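Local coordinates for protein Poly(Beta-D-mannuronate) lyase (Pseudopedobacter saltans, PDB 7O79) that probably cleaves alginate as a poly(beta-D-mannuronate) lyase of polysaccharide lyase family 6, and is built as a parallel beta-helix, at residues 88-93 / 103-108; 98-103 / 130-135; 158-163 / 448-453. All coordinates share one frame; numbering follows the deposited sequence.

Contact 1. Residues 88-93 / 103-108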
ATOM      1  N   GLY A  88      -0.980  17.056   9.735  1.00 29.63           N
ATOM      2  CA  GLY A  88      -2.239  16.649   9.127  1.00 33.28           C
ATOM      3  C   GLY A  88      -2.036  15.912   7.818  1.00 26.40           C
ATOM      4  O   GLY A  88      -1.330  14.914   7.771  1.00 26.00           O
ATOM      5  N   SER A  89      -2.689  16.396   6.759  1.00 27.42           N
ATOM      6  CA  SER A  89      -2.600  15.801   5.431  1.00 24.80           C
ATOM      7  C   SER A  89      -2.889  16.874   4.394  1.00 25.09           C
ATOM      8  O   SER A  89      -3.688  17.788   4.629  1.00 25.47           O
ATOM      9  CB  SER A  89      -3.579  14.627   5.262  1.00 27.80           C
ATOM     10  OG  SER A  89      -3.488  14.076   3.946  1.00 25.95           O
ATOM     11  N   VAL A  90      -2.231  16.776   3.241  1.00 24.43           N
ATOM     12  CA  VAL A  90      -2.503  17.757   2.189  1.00 25.69           C
ATOM     13  C   VAL A  90      -3.939  17.613   1.692  1.00 24.00           C
ATOM     14  O   VAL A  90      -4.668  18.600   1.539  1.00 27.25           O
ATOM     15  CB  VAL A  90      -1.491  17.611   1.044  1.00 23.43           C
ATOM     16  CG1 VAL A  90      -1.865  18.495  -0.114  1.00 24.82           C
ATOM     17  CG2 VAL A  90      -0.086  17.937   1.546  1.00 24.96           C
ATOM     18  N   ILE A  91      -4.366  16.386   1.433  1.00 21.94           N
ATOM     19  CA  ILE A  91      -5.717  16.096   0.970  1.00 25.10           C
ATOM     20  C   ILE A  91      -6.346  15.124   1.955  1.00 23.93           C
ATOM     21  O   ILE A  91      -5.694  14.163   2.387  1.00 25.64           O
ATOM     22  CB  ILE A  91      -5.699  15.509  -0.457  1.00 24.95           C
ATOM     23  CG1 ILE A  91      -5.301  16.593  -1.459  1.00 25.24           C
ATOM     24  CG2 ILE A  91      -7.081  14.947  -0.810  1.00 25.20           C
ATOM     25  CD1 ILE A  91      -4.796  16.065  -2.753  1.00 28.65           C
ATOM     26  N   GLN A  92      -7.607  15.350   2.309  1.00 22.90           N
ATOM     27  CA  GLN A  92      -8.245  14.494   3.300  1.00 23.29           C
ATOM     28  C   GLN A  92      -9.683  14.168   2.915  1.00 26.65           C
ATOM     29  O   GLN A  92     -10.480  15.072   2.642  1.00 24.76           O
ATOM     30  CB  GLN A  92      -8.180  15.134   4.691  1.00 24.52           C
ATOM     31  CG  GLN A  92      -8.569  14.175   5.802  1.00 29.36           C
ATOM     32  CD  GLN A  92      -8.005  14.564   7.163  1.00 36.25           C
ATOM     33  OE1 GLN A  92      -6.939  15.181   7.258  1.00 35.75           O
ATOM     34  NE2 GLN A  92      -8.737  14.227   8.221  1.00 33.06           N
ATOM     35  N   PHE A  93     -10.002  12.865   2.882  1.00 25.26           N
ATOM     36  CA  PHE A  93     -11.360  12.377   2.612  1.00 25.14           C
ATOM     37  C   PHE A  93     -12.030  12.145   3.961  1.00 23.65           C
ATOM     38  O   PHE A  93     -11.799  11.117   4.602  1.00 26.98           O
ATOM     39  CB  PHE A  93     -11.341  11.081   1.801  1.00 23.08           C
ATOM     40  CG  PHE A  93     -10.864  11.237   0.361  1.00 26.13           C
ATOM     41  CD1 PHE A  93      -9.509  11.217   0.055  1.00 25.63           C
ATOM     42  CD2 PHE A  93     -11.779  11.366  -0.683  1.00 24.56           C
ATOM     43  CE1 PHE A  93      -9.064  11.351  -1.265  1.00 25.71           C
ATOM     44  CE2 PHE A  93     -11.342  11.493  -2.017  1.00 23.41           C
ATOM     45  CZ  PHE A  93      -9.994  11.477  -2.308  1.00 23.59           C
ATOM     46  N   THR A 103      -5.263  15.396 -10.336  1.00 23.22           N
ATOM     47  CA  THR A 103      -4.586  16.287  -9.402  1.00 25.90           C
ATOM     48  C   THR A 103      -3.166  15.798  -9.144  1.00 26.94           C
ATOM     49  O   THR A 103      -2.912  14.596  -9.122  1.00 27.55           O
ATOM     50  CB  THR A 103      -5.388  16.371  -8.090  1.00 24.76           C
ATOM     51  OG1 THR A 103      -6.659  16.963  -8.370  1.00 23.32           O
ATOM     52  CG2 THR A 103      -4.651  17.171  -6.989  1.00 24.47           C
ATOM     53  N   ALA A 104      -2.228  16.730  -9.000  1.00 24.87           N
ATOM     54  CA  ALA A 104      -0.849  16.381  -8.697  1.00 27.45           C
ATOM     55  C   ALA A 104      -0.387  17.107  -7.442  1.00 26.61           C
ATOM     56  O   ALA A 104      -0.873  18.192  -7.118  1.00 29.64           O
ATOM     57  CB  ALA A 104       0.097  16.709  -9.859  1.00 23.49           C
ATOM     58  N   ILE A 105       0.532  16.470  -6.721  1.00 26.85           N
ATOM     59  CA  ILE A 105       1.229  17.067  -5.593  1.00 28.21           C
ATOM     60  C   ILE A 105       2.708  16.936  -5.909  1.00 28.73           C
ATOM     61  O   ILE A 105       3.193  15.823  -6.144  1.00 25.61           O
ATOM     62  CB  ILE A 105       0.898  16.370  -4.267  1.00 27.39           C
ATOM     63  CG1 ILE A 105      -0.594  16.432  -3.965  1.00 25.84           C
ATOM     64  CG2 ILE A 105       1.651  17.044  -3.137  1.00 25.78           C
ATOM     65  CD1 ILE A 105      -0.956  15.742  -2.655  1.00 25.59           C
ATOM     66  N   VAL A 106       3.423  18.060  -5.934  1.00 29.10           N
ATOM     67  CA  VAL A 106       4.795  18.089  -6.442  1.00 29.59           C
ATOM     68  C   VAL A 106       5.691  18.735  -5.395  1.00 27.94           C
ATOM     69  O   VAL A 106       5.475  19.893  -5.024  1.00 30.58           O
ATOM     70  CB  VAL A 106       4.886  18.835  -7.785  1.00 27.01           C
ATOM     71  CG1 VAL A 106       6.340  18.989  -8.238  1.00 30.27           C
ATOM     72  CG2 VAL A 106       4.060  18.126  -8.854  1.00 29.53           C
ATOM     73  N   ASP A 107       6.694  17.987  -4.917  1.00 28.97           N
ATOM     74  CA  ASP A 107       7.668  18.453  -3.919  1.00 31.87           C
ATOM     75  C   ASP A 107       7.078  19.351  -2.835  1.00 32.49           C
ATOM     76  O   ASP A 107       7.697  20.339  -2.429  1.00 31.84           O
ATOM     77  CB  ASP A 107       8.833  19.182  -4.594  1.00 31.08           C
ATOM     78  CG  ASP A 107       9.501  18.350  -5.646  1.00 33.68           C
ATOM     79  OD1 ASP A 107       9.642  17.130  -5.420  1.00 35.95           O
ATOM     80  OD2 ASP A 107       9.882  18.901  -6.705  1.00 39.94           O
ATOM     81  N   PHE A 108       5.895  18.992  -2.340  1.00 33.34           N
ATOM     82  CA  PHE A 108       5.137  19.805  -1.388  1.00 30.07           C
ATOM     83  C   PHE A 108       5.639  19.601   0.043  1.00 28.25           C
ATOM     84  O   PHE A 108       4.884  19.265   0.962  1.00 28.62           O
ATOM     85  CB  PHE A 108       3.660  19.461  -1.513  1.00 27.31           C
ATOM     86  CG  PHE A 108       2.729  20.558  -1.079  1.00 27.64           C
ATOM     87  CD1 PHE A 108       2.501  21.663  -1.881  1.00 28.63           C
ATOM     88  CD2 PHE A 108       2.047  20.451   0.127  1.00 28.88           C
ATOM     89  CE1 PHE A 108       1.617  22.665  -1.486  1.00 30.62           C
ATOM     90  CE2 PHE A 108       1.160  21.447   0.544  1.00 31.59           C
ATOM     91  CZ  PHE A 108       0.943  22.562  -0.269  1.00 30.37           C
TER

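Contact 2. Residues 98-103 / 130-135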
ATOM      1  N   CYS A  98     -16.752  10.515  -2.235  1.00 19.33           N
ATOM      2  CA  CYS A  98     -16.106  11.635  -2.909  1.00 21.79           C
ATOM      3  C   CYS A  98     -15.035  11.121  -3.867  1.00 23.74           C
ATOM      4  O   CYS A  98     -14.626   9.959  -3.808  1.00 23.62           O
ATOM      5  CB  CYS A  98     -15.505  12.617  -1.901  1.00 23.16           C
ATOM      6  SG  CYS A  98     -16.746  13.374  -0.826  1.00 23.38           S
ATOM      7  N   LYS A  99     -14.590  12.006  -4.764  1.00 20.18           N
ATOM      8  CA  LYS A  99     -13.617  11.635  -5.776  1.00 24.44           C
ATOM      9  C   LYS A  99     -12.607  12.746  -5.988  1.00 22.70           C
ATOM     10  O   LYS A  99     -12.981  13.910  -6.139  1.00 22.93           O
ATOM     11  CB  LYS A  99     -14.297  11.297  -7.114  1.00 24.33           C
ATOM     12  CG  LYS A  99     -13.289  10.843  -8.196  1.00 26.57           C
ATOM     13  CD  LYS A  99     -13.984  10.263  -9.440  1.00 31.11           C
ATOM     14  CE  LYS A  99     -15.181  11.102  -9.870  1.00 36.45           C
ATOM     15  NZ  LYS A  99     -15.331  11.195 -11.352  1.00 40.22           N
ATOM     16  N   LEU A 100     -11.333  12.375  -6.033  1.00 23.34           N
ATOM     17  CA  LEU A 100     -10.259  13.259  -6.462  1.00 21.22           C
ATOM     18  C   LEU A 100      -9.706  12.723  -7.773  1.00 23.61           C
ATOM     19  O   LEU A 100      -9.382  11.536  -7.866  1.00 23.02           O
ATOM     20  CB  LEU A 100      -9.132  13.323  -5.429  1.00 24.13           C
ATOM     21  CG  LEU A 100      -7.911  14.147  -5.872  1.00 23.69           C
ATOM     22  CD1 LEU A 100      -8.303  15.615  -5.896  1.00 23.52           C
ATOM     23  CD2 LEU A 100      -6.706  13.933  -4.968  1.00 26.26           C
ATOM     24  N   GLU A 101      -9.596  13.578  -8.783  1.00 21.43           N
ATOM     25  CA  GLU A 101      -8.959  13.104  -9.998  1.00 25.60           C
ATOM     26  C   GLU A 101      -8.241  14.240 -10.699  1.00 25.50           C
ATOM     27  O   GLU A 101      -8.512  15.417 -10.459  1.00 24.45           O
ATOM     28  CB  GLU A 101      -9.951  12.378 -10.922  1.00 28.98           C
ATOM     29  CG  GLU A 101     -11.235  13.065 -11.249  1.00 35.15           C
ATOM     30  CD  GLU A 101     -12.116  12.170 -12.138  1.00 41.11           C
ATOM     31  OE1 GLU A 101     -13.282  12.515 -12.373  1.00 43.31           O
ATOM     32  OE2 GLU A 101     -11.624  11.127 -12.632  1.00 46.02           O
ATOM     33  N   ASN A 102      -7.262  13.844 -11.522  1.00 24.84           N
ATOM     34  CA  ASN A 102      -6.469  14.746 -12.352  1.00 28.90           C
ATOM     35  C   ASN A 102      -5.737  15.793 -11.514  1.00 26.15           C
ATOM     36  O   ASN A 102      -5.566  16.929 -11.938  1.00 29.52           O
ATOM     37  CB  ASN A 102      -7.330  15.414 -13.432  1.00 30.04           C
ATOM     38  CG  ASN A 102      -6.570  15.609 -14.744  1.00 31.85           C
ATOM     39  OD1 ASN A 102      -5.576  14.928 -15.000  1.00 32.33           O
ATOM     40  ND2 ASN A 102      -7.042  16.530 -15.582  1.00 32.53           N
ATOM     41  N   THR A 103      -5.263  15.396 -10.336  1.00 23.22           N
ATOM     42  CA  THR A 103      -4.586  16.287  -9.402  1.00 25.90           C
ATOM     43  C   THR A 103      -3.166  15.798  -9.144  1.00 26.94           C
ATOM     44  O   THR A 103      -2.912  14.596  -9.122  1.00 27.55           O
ATOM     45  CB  THR A 103      -5.388  16.371  -8.090  1.00 24.76           C
ATOM     46  OG1 THR A 103      -6.659  16.963  -8.370  1.00 23.32           O
ATOM     47  CG2 THR A 103      -4.651  17.171  -6.989  1.00 24.47           C
ATOM     48  N   GLN A 130      -8.157   8.795  -8.537  1.00 22.27           N
ATOM     49  CA  GLN A 130      -7.661   8.201  -9.766  1.00 22.79           C
ATOM     50  C   GLN A 130      -7.077   9.279 -10.671  1.00 24.79           C
ATOM     51  O   GLN A 130      -7.478  10.441 -10.610  1.00 25.11           O
ATOM     52  CB  GLN A 130      -8.760   7.412 -10.491  1.00 23.58           C
ATOM     53  CG  GLN A 130      -9.958   8.250 -10.934  1.00 27.81           C
ATOM     54  CD  GLN A 130     -10.998   7.416 -11.674  1.00 30.22           C
ATOM     55  OE1 GLN A 130     -11.084   6.199 -11.486  1.00 28.86           O
ATOM     56  NE2 GLN A 130     -11.797   8.073 -12.515  1.00 30.45           N
ATOM     57  N   TYR A 131      -6.111   8.878 -11.496  1.00 23.11           N
ATOM     58  CA  TYR A 131      -5.378   9.792 -12.385  1.00 23.63           C
ATOM     59  C   TYR A 131      -4.791  10.978 -11.629  1.00 26.11           C
ATOM     60  O   TYR A 131      -4.880  12.130 -12.054  1.00 27.35           O
ATOM     61  CB  TYR A 131      -6.255  10.263 -13.537  1.00 28.07           C
ATOM     62  CG  TYR A 131      -6.743   9.099 -14.350  1.00 27.16           C
ATOM     63  CD1 TYR A 131      -5.880   8.434 -15.221  1.00 29.70           C
ATOM     64  CD2 TYR A 131      -8.044   8.633 -14.228  1.00 26.74           C
ATOM     65  CE1 TYR A 131      -6.309   7.349 -15.974  1.00 28.03           C
ATOM     66  CE2 TYR A 131      -8.473   7.550 -14.979  1.00 33.79           C
ATOM     67  CZ  TYR A 131      -7.596   6.919 -15.848  1.00 34.99           C
ATOM     68  OH  TYR A 131      -8.017   5.842 -16.595  1.00 41.41           O
ATOM     69  N   CYS A 132      -4.160  10.682 -10.501  1.00 23.70           N
ATOM     70  CA  CYS A 132      -3.419  11.684  -9.764  1.00 23.51           C
ATOM     71  C   CYS A 132      -1.942  11.315  -9.746  1.00 24.93           C
ATOM     72  O   CYS A 132      -1.574  10.145  -9.889  1.00 24.46           O
ATOM     73  CB  CYS A 132      -3.975  11.842  -8.347  1.00 20.95           C
ATOM     74  SG  CYS A 132      -5.662  12.529  -8.293  1.00 23.30           S
ATOM     75  N   SER A 133      -1.091  12.328  -9.579  1.00 26.96           N
ATOM     76  CA  SER A 133       0.360  12.159  -9.609  1.00 24.31           C
ATOM     77  C   SER A 133       0.983  12.739  -8.349  1.00 25.67           C
ATOM     78  O   SER A 133       0.573  13.797  -7.869  1.00 23.47           O
ATOM     79  CB  SER A 133       1.007  12.837 -10.830  1.00 22.32           C
ATOM     80  OG  SER A 133       0.618  12.214 -12.033  1.00 29.52           O
ATOM     81  N   PHE A 134       2.004  12.051  -7.844  1.00 24.90           N
ATOM     82  CA  PHE A 134       2.642  12.395  -6.581  1.00 24.54           C
ATOM     83  C   PHE A 134       4.148  12.253  -6.733  1.00 26.45           C
ATOM     84  O   PHE A 134       4.645  11.169  -7.054  1.00 22.59           O
ATOM     85  CB  PHE A 134       2.106  11.508  -5.450  1.00 20.97           C
ATOM     86  CG  PHE A 134       0.600  11.486  -5.370  1.00 25.07           C
ATOM     87  CD1 PHE A 134      -0.071  12.464  -4.653  1.00 24.39           C
ATOM     88  CD2 PHE A 134      -0.138  10.555  -6.079  1.00 23.26           C
ATOM     89  CE1 PHE A 134      -1.440  12.479  -4.578  1.00 25.39           C
ATOM     90  CE2 PHE A 134      -1.521  10.556  -6.017  1.00 24.16           C
ATOM     91  CZ  PHE A 134      -2.180  11.525  -5.261  1.00 26.39           C
ATOM     92  N   LYS A 135       4.873  13.342  -6.499  1.00 22.38           N
ATOM     93  CA  LYS A 135       6.307  13.355  -6.751  1.00 27.05           C
ATOM     94  C   LYS A 135       7.058  14.065  -5.633  1.00 25.90           C
ATOM     95  O   LYS A 135       6.745  15.213  -5.302  1.00 26.80           O
ATOM     96  CB  LYS A 135       6.614  14.035  -8.087  1.00 28.03           C
ATOM     97  CG  LYS A 135       8.111  14.040  -8.380  1.00 32.47           C
ATOM     98  CD  LYS A 135       8.447  14.700  -9.703  1.00 35.65           C
ATOM     99  CE  LYS A 135       9.941  14.591  -9.993  1.00 40.58           C
ATOM    100  NZ  LYS A 135      10.726  15.382  -9.010  1.00 46.37           N
TER

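Contact 3. Residues 158-163 / 448-453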
ATOM      1  N   TYR A 158      -4.893   4.009 -11.067  1.00 22.95           N
ATOM      2  CA  TYR A 158      -4.333   4.793 -12.169  1.00 24.24           C
ATOM      3  C   TYR A 158      -3.624   6.040 -11.677  1.00 23.17           C
ATOM      4  O   TYR A 158      -3.623   7.079 -12.348  1.00 21.84           O
ATOM      5  CB  TYR A 158      -5.393   5.171 -13.212  1.00 27.28           C
ATOM      6  CG  TYR A 158      -6.276   4.031 -13.650  1.00 27.78           C
ATOM      7  CD1 TYR A 158      -5.740   2.939 -14.310  1.00 34.76           C
ATOM      8  CD2 TYR A 158      -7.647   4.073 -13.461  1.00 30.60           C
ATOM      9  CE1 TYR A 158      -6.546   1.893 -14.730  1.00 38.76           C
ATOM     10  CE2 TYR A 158      -8.463   3.036 -13.882  1.00 28.96           C
ATOM     11  CZ  TYR A 158      -7.909   1.954 -14.510  1.00 35.48           C
ATOM     12  OH  TYR A 158      -8.716   0.920 -14.936  1.00 45.03           O
ATOM     13  N   CYS A 159      -2.992   5.946 -10.515  1.00 22.30           N
ATOM     14  CA  CYS A 159      -2.167   7.037 -10.040  1.00 19.93           C
ATOM     15  C   CYS A 159      -0.692   6.749 -10.304  1.00 22.62           C
ATOM     16  O   CYS A 159      -0.286   5.638 -10.654  1.00 22.65           O
ATOM     17  CB  CYS A 159      -2.426   7.299  -8.551  1.00 23.38           C
ATOM     18  SG  CYS A 159      -4.072   8.002  -8.253  1.00 22.75           S
ATOM     19  N   TYR A 160       0.113   7.790 -10.127  1.00 24.77           N
ATOM     20  CA  TYR A 160       1.531   7.757 -10.444  1.00 26.26           C
ATOM     21  C   TYR A 160       2.303   8.264  -9.231  1.00 23.33           C
ATOM     22  O   TYR A 160       2.097   9.406  -8.795  1.00 23.83           O
ATOM     23  CB  TYR A 160       1.794   8.614 -11.687  1.00 23.29           C
ATOM     24  CG  TYR A 160       3.192   8.554 -12.258  1.00 30.45           C
ATOM     25  CD1 TYR A 160       4.012   7.450 -12.055  1.00 30.04           C
ATOM     26  CD2 TYR A 160       3.686   9.611 -13.024  1.00 34.73           C
ATOM     27  CE1 TYR A 160       5.284   7.396 -12.603  1.00 33.66           C
ATOM     28  CE2 TYR A 160       4.965   9.571 -13.565  1.00 37.92           C
ATOM     29  CZ  TYR A 160       5.751   8.463 -13.359  1.00 37.67           C
ATOM     30  OH  TYR A 160       7.010   8.430 -13.899  1.00 40.42           O
ATOM     31  N   PHE A 161       3.192   7.423  -8.688  1.00 24.07           N
ATOM     32  CA  PHE A 161       4.009   7.775  -7.525  1.00 22.76           C
ATOM     33  C   PHE A 161       5.476   7.703  -7.933  1.00 27.55           C
ATOM     34  O   PHE A 161       6.002   6.615  -8.190  1.00 26.76           O
ATOM     35  CB  PHE A 161       3.717   6.864  -6.329  1.00 22.62           C
ATOM     36  CG  PHE A 161       2.247   6.741  -5.999  1.00 22.57           C
ATOM     37  CD1 PHE A 161       1.447   5.818  -6.654  1.00 24.18           C
ATOM     38  CD2 PHE A 161       1.671   7.569  -5.039  1.00 23.94           C
ATOM     39  CE1 PHE A 161       0.095   5.701  -6.362  1.00 24.31           C
ATOM     40  CE2 PHE A 161       0.315   7.459  -4.732  1.00 26.39           C
ATOM     41  CZ  PHE A 161      -0.479   6.530  -5.407  1.00 22.23           C
ATOM     42  N   LYS A 162       6.139   8.856  -7.963  1.00 25.68           N
ATOM     43  CA  LYS A 162       7.425   8.998  -8.624  1.00 27.67           C
ATOM     44  C   LYS A 162       8.428   9.709  -7.724  1.00 27.37           C
ATOM     45  O   LYS A 162       8.104  10.738  -7.126  1.00 27.16           O
ATOM     46  CB  LYS A 162       7.277   9.785  -9.921  1.00 29.92           C
ATOM     47  CG  LYS A 162       8.591  10.024 -10.639  1.00 33.39           C
ATOM     48  CD  LYS A 162       8.391  10.868 -11.881  1.00 37.35           C
ATOM     49  CE  LYS A 162       9.464  10.580 -12.931  1.00 46.14           C
ATOM     50  NZ  LYS A 162       9.399  11.564 -14.053  1.00 47.23           N
ATOM     51  N   ASP A 163       9.655   9.183  -7.682  1.00 24.94           N
ATOM     52  CA  ASP A 163      10.796   9.838  -7.030  1.00 28.87           C
ATOM     53  C   ASP A 163      10.453  10.255  -5.603  1.00 26.18           C
ATOM     54  O   ASP A 163      10.444  11.438  -5.248  1.00 29.40           O
ATOM     55  CB  ASP A 163      11.289  11.054  -7.824  1.00 30.16           C
ATOM     56  CG  ASP A 163      11.718  10.715  -9.239  1.00 32.95           C
ATOM     57  OD1 ASP A 163      12.229   9.604  -9.482  1.00 34.08           O
ATOM     58  OD2 ASP A 163      11.571  11.586 -10.113  1.00 38.08           O
ATOM     59  N   LYS A 448       2.178   6.932 -19.327  1.00 46.31           N
ATOM     60  CA  LYS A 448       1.191   7.625 -20.145  1.00 44.32           C
ATOM     61  C   LYS A 448      -0.243   7.273 -19.768  1.00 47.80           C
ATOM     62  O   LYS A 448      -1.152   8.049 -20.081  1.00 51.88           O
ATOM     63  CB  LYS A 448       1.417   7.307 -21.625  1.00 41.31           C
ATOM     64  N   GLU A 449      -0.470   6.126 -19.120  1.00 44.70           N
ATOM     65  CA  GLU A 449      -1.818   5.663 -18.795  1.00 44.16           C
ATOM     66  C   GLU A 449      -2.211   5.936 -17.347  1.00 37.96           C
ATOM     67  O   GLU A 449      -3.330   5.590 -16.942  1.00 36.44           O
ATOM     68  CB  GLU A 449      -1.947   4.158 -19.063  1.00 47.06           C
ATOM     69  CG  GLU A 449      -1.525   3.695 -20.450  1.00 48.18           C
ATOM     70  CD  GLU A 449      -1.232   2.192 -20.492  1.00 56.63           C
ATOM     71  OE1 GLU A 449      -2.131   1.422 -20.904  1.00 57.23           O
ATOM     72  OE2 GLU A 449      -0.113   1.780 -20.100  1.00 53.35           O
ATOM     73  N   VAL A 450      -1.315   6.519 -16.554  1.00 35.56           N
ATOM     74  CA  VAL A 450      -1.537   6.760 -15.133  1.00 31.61           C
ATOM     75  C   VAL A 450      -1.159   8.204 -14.824  1.00 31.49           C
ATOM     76  O   VAL A 450      -0.479   8.873 -15.607  1.00 34.13           O
ATOM     77  CB  VAL A 450      -0.722   5.802 -14.248  1.00 27.65           C
ATOM     78  CG1 VAL A 450      -1.159   4.359 -14.454  1.00 30.23           C
ATOM     79  CG2 VAL A 450       0.745   5.972 -14.556  1.00 33.71           C
ATOM     80  N   GLY A 451      -1.588   8.668 -13.648  1.00 26.30           N
ATOM     81  CA  GLY A 451      -1.340  10.029 -13.229  1.00 25.05           C
ATOM     82  C   GLY A 451      -2.186  11.037 -14.000  1.00 31.95           C
ATOM     83  O   GLY A 451      -3.123  10.691 -14.733  1.00 26.77           O
ATOM     84  N   VAL A 452      -1.817  12.316 -13.827  1.00 27.28           N
ATOM     85  CA  VAL A 452      -2.572  13.410 -14.442  1.00 32.07           C
ATOM     86  C   VAL A 452      -2.373  13.402 -15.961  1.00 34.69           C
ATOM     87  O   VAL A 452      -1.370  12.910 -16.487  1.00 32.91           O
ATOM     88  CB  VAL A 452      -2.148  14.757 -13.835  1.00 29.44           C
ATOM     89  CG1 VAL A 452      -2.406  14.762 -12.341  1.00 24.71           C
ATOM     90  CG2 VAL A 452      -0.706  15.096 -14.168  1.00 29.60           C
ATOM     91  N   LYS A 453      -3.356  13.962 -16.680  1.00 37.53           N
ATOM     92  CA  LYS A 453      -3.258  14.038 -18.137  1.00 38.79           C
ATOM     93  C   LYS A 453      -2.367  15.196 -18.587  1.00 42.62           C
ATOM     94  O   LYS A 453      -1.614  15.068 -19.556  1.00 50.06           O
ATOM     95  CB  LYS A 453      -4.651  14.171 -18.743  1.00 39.03           C
ATOM     96  CG  LYS A 453      -5.671  13.249 -18.098  1.00 40.85           C
ATOM     97  CD  LYS A 453      -5.355  11.784 -18.340  1.00 42.10           C
ATOM     98  CE  LYS A 453      -6.513  10.890 -17.903  1.00 42.32           C
ATOM     99  NZ  LYS A 453      -6.679   9.724 -18.826  1.00 42.47           N
TER

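Contact 1. Residues 88-93 / 103-108
With CG1 trans to its backbone N (chi1 173°), Val90 sends its two methyls to different partners on 103-108. CG1 comes within 3.9 Å of Ile105 CD1, while CG2, on the branch beside the backbone N, lies 3.6 Å from Phe108 CD2 and 3.9 Å from Phe108 CE2. In Ile105, CG1 sits beside the backbone N, and a trans chi2 of 180° carries CD1 on until it also meets Ile91 CD1 at 3.9 Å. The terminal methyl of Ile105 is therefore shared by two neighbouring residues, and the Ile105 side chain runs past those of Val90 and Ile91 in the opposite direction. The valine methyl approaches the Phe108 ring obliquely, at CD2 and CE2. At the other end of the contact Thr103 CG2 makes a looser touch with Ile91 CD1, 4.4 Å away.

No hydrogen bond joins the two segments, and their closest alpha carbons, those of Val90 and Ile105, are 8.7 Å apart. This is consistent with the interior of a parallel beta-helix, where strands of different faces meet through side chains alone: 88-93 and 103-108 lie on two such strands, and their side chains meet across the core. The chain turns a corner at Val90 and Ile91, which both direct their side chains inward. Beside the corner, the buried hydroxyl of Ser89 donates through OG to Ile91 O at 2.7 Å, from above the carbonyl plane. Phe80 packs against both Val90 and Ile91, and Trp119 touches Val90 and Ile105, extending the apolar layer.

Contact 2. Residues 98-103 / 130-135
Backbone hydrogen bonds join 98-103 to 130-135 at two points: Gln130 N donates to Leu100 O at 3.1 Å, and Ser133 N donates to Thr103 O at 2.9 Å. The parallel strands 99-106 and 128-135 belong to successive coils of the beta-helix, and Asn102 and Tyr131, both left-handed in backbone conformation, break them at the same point, where Asn102 N makes just a weak bond to Tyr131 O.

Sulfur fills part of this interval. Thr103 N donates to Cys132 SG at 3.5 Å, and the same sulfur packs 3.7 Å from Leu100 CG, so it serves as both acceptor and apolar filler.

The polar side-chain contact is made by Glu101 and Gln130, which run side by side in the same direction. Each has its CG between the backbone N and the carbonyl carbon (chi1 51° and 62°), and these matching torsions, with extended chains beyond CG, bring carboxylate and amide alongside each other. Gln130 NE2 donates to Glu101 OE2 at 3.1 Å in a nearly straight bond of 172°; it arrives on the syn side, tilted out of the carboxylate plane. The other oxygen, Glu101 OE1, forms a salt bridge with Lys99 NZ at 2.6 Å, and Gln130 OE1 is bonded to Gln157 on the next coil.

The carboxylate is thus gripped at both oxygens. The lysine and the amide would probably favour its charged form, partly offsetting the like charge of nearby Glu76.

Contact 3. Residues 158-163 / 448-453
The single hydrogen bond between 158-163 and 448-453 runs from Gly451 N to Tyr158 O, at 2.9 Å and with an N-H...O angle of 157°. The amide approaches from above the plane of the carbonyl group. The same oxygen also takes a longer CA-H...O contact from Val450, whose CA is 3.5 Å away, so two successive residues of the tail converge on Tyr158 O.

Apolar packing centres on Val450, whose side chain faces 158-163 and is buried there. Its chi1 of -64° directs the two methyls to different residues of that segment: CG1 settles 3.9 Å from Tyr158 CA, and CG2 lies 4.0 Å from Tyr160 CB. The branch point itself, Val450 CB, rests 3.6 Å from Cys159 O. Gly451, in a positive-phi conformation and without a side chain, brings its CA to 3.8 Å from Tyr160 CB, so that the backbone of the tail packs directly on the base of the Tyr160 side chain. That side chain starts toward the tail, but with CG trans to the backbone N (chi1 -173°) its ring leads away, and Lys162 CB lies over one face of the ring, toward its rim. Leu199 of the following coil touches both Tyr160 and Val450.

Aromatic contacts place the pair on the coils. The ring of Tyr158 meets that of Tyr131, nearly parallel to it, and Tyr131 in turn makes a cation-pi contact with Lys453.

The residues 448-453 form no regular strand; they are part of a C-terminal tail that returns along the outside of a parallel beta-helix, touching successive coils.

Contacts 1 and 2 share Thr103 and strand 99-106, and their centres are about 9 Å apart: contact 1 uses the inward side chains of the strand and of the turn after it, contact 2 joins the strand to its neighbour. That pairing continues into contact 1 through a probable hydrogen bond from Ile105 N to Ser133 O of 2.9 Å. Contact 3 lies one coil further along, its centre also about 9 Å from that of contact 2, where Phe134 N probably bonds to Tyr160 O at 2.8 Å. The tail of contact 3 reaches back over both others: Val452 N bonds to Ser133 OG, and Val452 CG1 packs 3.3 Å from Thr103 O, although the centres of contacts 1 and 3 are about 15 Å apart.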